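Local coordinates for SIRV coat protein (Sulfolobus islandicus rudivirus 1 variant YNP, PDB 3F2E), which is a coat protein of a rod-shaped archaeal virus, probably enclosing its double-stranded DNA genome, at residues K38-L43 against D79-S84. Numbering follows the deposited sequence. Where two conformers were deposited one is given.
Sequences KVARAL and DIITGS
Val39 meets Ile81 and Thr82 where helix 29-46 packs against the C-terminal end of helix 71-82 in the four-helix bundle of this coat-protein domain. The buried isopropyl group of Val39 points at the opposing helix, and its CG1, anti to the backbone N (chi1 172°), does the touching. This methyl lies 3.8 Å from CG2 of Thr82, the two side chains crossing at about a right angle, and 4.3 Å from CG2 of Ile81. At Ala40, the next residue, the two backbones come closest, 6.6 Å between its CA and the CA of Ile81, an approach consistent with the small side chain of Ala40. The branch methyl CG2 of Ile81 rests against Ala40 here, 4.1 Å from its CB and just as near its CA. Ala40 also touches Val11 of helix 9-22. Leu43, a turn after Val39, reaches over with CD2, which sits 4.0 Å from the carbonyl O of Ile81 and a little farther from CG2 of Thr82; the same side chain touches Leu52 of helix 50-67. The close contacts between 38-43 and 79-84 are made by methyl groups and backbone atoms, and no hydrogen bond links the two segments. Thr82 divides its two branches: CG2 faces Val39 and Leu43, while the hydroxyl is turned back onto its own chain, where it hydrogen-bonds to the carbonyl O of Thr78. Gly83, the first residue past the helix, has a positive phi of 101°, and its N still bonds to Asp79 O. Thr82, Gly83 and Ser84 form an ST turn, in which the N-H of Ser84 points nearly straight at Thr82 OG1 (161°), 3.2 Å from N to OG1.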
ATOM      1  N   LYS A  38       5.419   0.525   4.151  1.00 14.96           N
ATOM      2  CA  LYS A  38       5.560  -0.855   4.621  1.00 13.47           C
ATOM      3  C   LYS A  38       5.500  -1.860   3.464  1.00 14.13           C
ATOM      4  O   LYS A  38       6.250  -2.841   3.438  1.00 15.65           O
ATOM      5  CB  LYS A  38       4.519  -1.177   5.698  1.00 12.69           C
ATOM      6  CG  LYS A  38       4.744  -0.433   7.016  1.00 16.44           C
ATOM      7  CD  LYS A  38       3.788  -0.921   8.097  1.00 17.39           C
ATOM      8  CE  LYS A  38       3.939  -0.106   9.368  1.00 25.03           C
ATOM      9  NZ  LYS A  38       5.322  -0.194   9.912  1.00 30.30           N
ATOM     10  N   VAL A  39       4.613  -1.619   2.500  1.00 14.17           N
ATOM     11  CA  VAL A  39       4.543  -2.488   1.325  1.00 13.58           C
ATOM     12  C   VAL A  39       5.854  -2.415   0.527  1.00 13.62           C
ATOM     13  O   VAL A  39       6.407  -3.442   0.123  1.00 16.21           O
ATOM     14  CB  VAL A  39       3.323  -2.147   0.431  1.00 15.34           C
ATOM     15  CG1 VAL A  39       3.382  -2.927  -0.883  1.00 17.03           C
ATOM     16  CG2 VAL A  39       2.017  -2.437   1.181  1.00 15.39           C
ATOM     17  N   ALA A  40       6.363  -1.203   0.321  1.00 13.70           N
ATOM     18  CA  ALA A  40       7.610  -1.024  -0.427  1.00 16.60           C
ATOM     19  C   ALA A  40       8.794  -1.724   0.250  1.00 16.96           C
ATOM     20  O   ALA A  40       9.588  -2.396  -0.417  1.00 16.61           O
ATOM     21  CB  ALA A  40       7.903   0.464  -0.637  1.00 17.00           C
ATOM     22  N   ARG A  41       8.904  -1.569   1.567  1.00 16.94           N
ATOM     23  CA  ARG A  41       9.974  -2.226   2.323  1.00 14.81           C
ATOM     24  C   ARG A  41       9.884  -3.748   2.234  1.00 19.22           C
ATOM     25  O   ARG A  41      10.902  -4.433   2.096  1.00 17.99           O
ATOM     26  CB  ARG A  41       9.968  -1.782   3.785  1.00 21.02           C
ATOM     27  CG  ARG A  41      10.727  -0.495   4.033  1.00 33.32           C
ATOM     28  CD  ARG A  41      11.294  -0.480   5.438  1.00 39.88           C
ATOM     29  NE  ARG A  41      10.226  -0.551   6.420  1.00 42.15           N
ATOM     30  CZ  ARG A  41       9.688   0.511   7.007  1.00 41.09           C
ATOM     31  NH1 ARG A  41       8.711   0.353   7.887  1.00 40.54           N
ATOM     32  NH2 ARG A  41      10.133   1.728   6.718  1.00 40.80           N
ATOM     33  N   ALA A  42       8.663  -4.274   2.324  1.00 17.21           N
ATOM     34  CA  ALA A  42       8.442  -5.711   2.196  1.00 13.18           C
ATOM     35  C   ALA A  42       8.854  -6.214   0.812  1.00 18.00           C
ATOM     36  O   ALA A  42       9.509  -7.250   0.689  1.00 16.64           O
ATOM     37  CB  ALA A  42       6.989  -6.055   2.473  1.00 14.53           C
ATOM     38  N   LEU A  43       8.459  -5.488  -0.231  1.00 15.02           N
ATOM     39  CA  LEU A  43       8.831  -5.860  -1.595  1.00 14.55           C
ATOM     40  C   LEU A  43      10.355  -5.879  -1.761  1.00 16.15           C
ATOM     41  O   LEU A  43      10.923  -6.812  -2.343  1.00 17.30           O
ATOM     42  CB  LEU A  43       8.206  -4.891  -2.603  1.00 16.05           C
ATOM     43  CG  LEU A  43       8.686  -5.035  -4.053  1.00 19.27           C
ATOM     44  CD1 LEU A  43       8.449  -6.441  -4.588  1.00 20.27           C
ATOM     45  CD2 LEU A  43       8.008  -3.993  -4.935  1.00 23.14           C
ATOM     46  N   ASP A  79      -1.119  -1.644  -5.922  1.00 13.22           N
ATOM     47  CA  ASP A  79      -0.935  -1.742  -7.362  1.00 15.12           C
ATOM     48  C   ASP A  79       0.151  -0.803  -7.898  1.00 16.43           C
ATOM     49  O   ASP A  79       0.974  -1.200  -8.729  1.00 16.21           O
ATOM     50  CB  ASP A  79      -2.245  -1.457  -8.092  1.00 14.48           C
ATOM     51  CG  ASP A  79      -2.085  -1.544  -9.599  1.00 22.68           C
ATOM     52  OD1 ASP A  79      -1.938  -2.675 -10.113  1.00 20.19           O
ATOM     53  OD2 ASP A  79      -2.075  -0.479 -10.262  1.00 21.69           O
ATOM     54  N   ILE A  80       0.151   0.445  -7.439  1.00 13.89           N
ATOM     55  CA  ILE A  80       1.093   1.423  -7.989  1.00 15.71           C
ATOM     56  C   ILE A  80       2.520   1.138  -7.509  1.00 18.25           C
ATOM     57  O   ILE A  80       3.493   1.442  -8.195  1.00 18.92           O
ATOM     58  CB  ILE A  80       0.645   2.890  -7.707  1.00 15.74           C
ATOM     59  CG1 ILE A  80       1.322   3.851  -8.692  1.00 21.50           C
ATOM     60  CG2 ILE A  80       0.910   3.289  -6.263  1.00 18.57           C
ATOM     61  CD1 ILE A  80       0.674   5.225  -8.761  1.00 22.46           C
ATOM     62  N   ILE A  81       2.639   0.512  -6.342  1.00 14.44           N
ATOM     63  CA  ILE A  81       3.951   0.172  -5.800  1.00 19.35           C
ATOM     64  C   ILE A  81       4.531  -1.140  -6.346  1.00 17.94           C
ATOM     65  O   ILE A  81       5.720  -1.202  -6.684  1.00 19.88           O
ATOM     66  CB  ILE A  81       3.931   0.144  -4.254  1.00 18.27           C
ATOM     67  CG1 ILE A  81       3.610   1.537  -3.708  1.00 18.44           C
ATOM     68  CG2 ILE A  81       5.277  -0.334  -3.710  1.00 19.97           C
ATOM     69  CD1 ILE A  81       3.347   1.568  -2.207  1.00 18.92           C
ATOM     70  N   THR A  82       3.694  -2.171  -6.461  1.00 16.80           N
ATOM     71  CA  THR A  82       4.161  -3.511  -6.841  1.00 17.73           C
ATOM     72  C   THR A  82       3.833  -3.940  -8.271  1.00 18.80           C
ATOM     73  O   THR A  82       4.461  -4.859  -8.800  1.00 18.26           O
ATOM     74  CB  THR A  82       3.582  -4.603  -5.911  1.00 18.47           C
ATOM     75  OG1 THR A  82       2.199  -4.816  -6.223  1.00 18.79           O
ATOM     76  CG2 THR A  82       3.728  -4.207  -4.455  1.00 18.55           C
ATOM     77  N   GLY A  83       2.834  -3.302  -8.880  1.00 17.88           N
ATOM     78  CA  GLY A  83       2.365  -3.689 -10.201  1.00 19.28           C
ATOM     79  C   GLY A  83       1.087  -4.520 -10.206  1.00 19.79           C
ATOM     80  O   GLY A  83       0.516  -4.788 -11.269  1.00 21.74           O
ATOM     81  N   SER A  84       0.643  -4.936  -9.018  0.75 16.25           N
ATOM     82  CA  SER A  84      -0.564  -5.752  -8.856  0.75 16.99           C
ATOM     83  C   SER A  84      -1.335  -5.289  -7.619  0.75 14.46           C
ATOM     84  O   SER A  84      -0.724  -4.982  -6.600  0.75 16.29           O
ATOM     85  CB  SER A  84      -0.187  -7.231  -8.695  0.75 16.93           C
ATOM     86  OG  SER A  84      -1.281  -8.006  -8.220  0.75 15.99           O
TER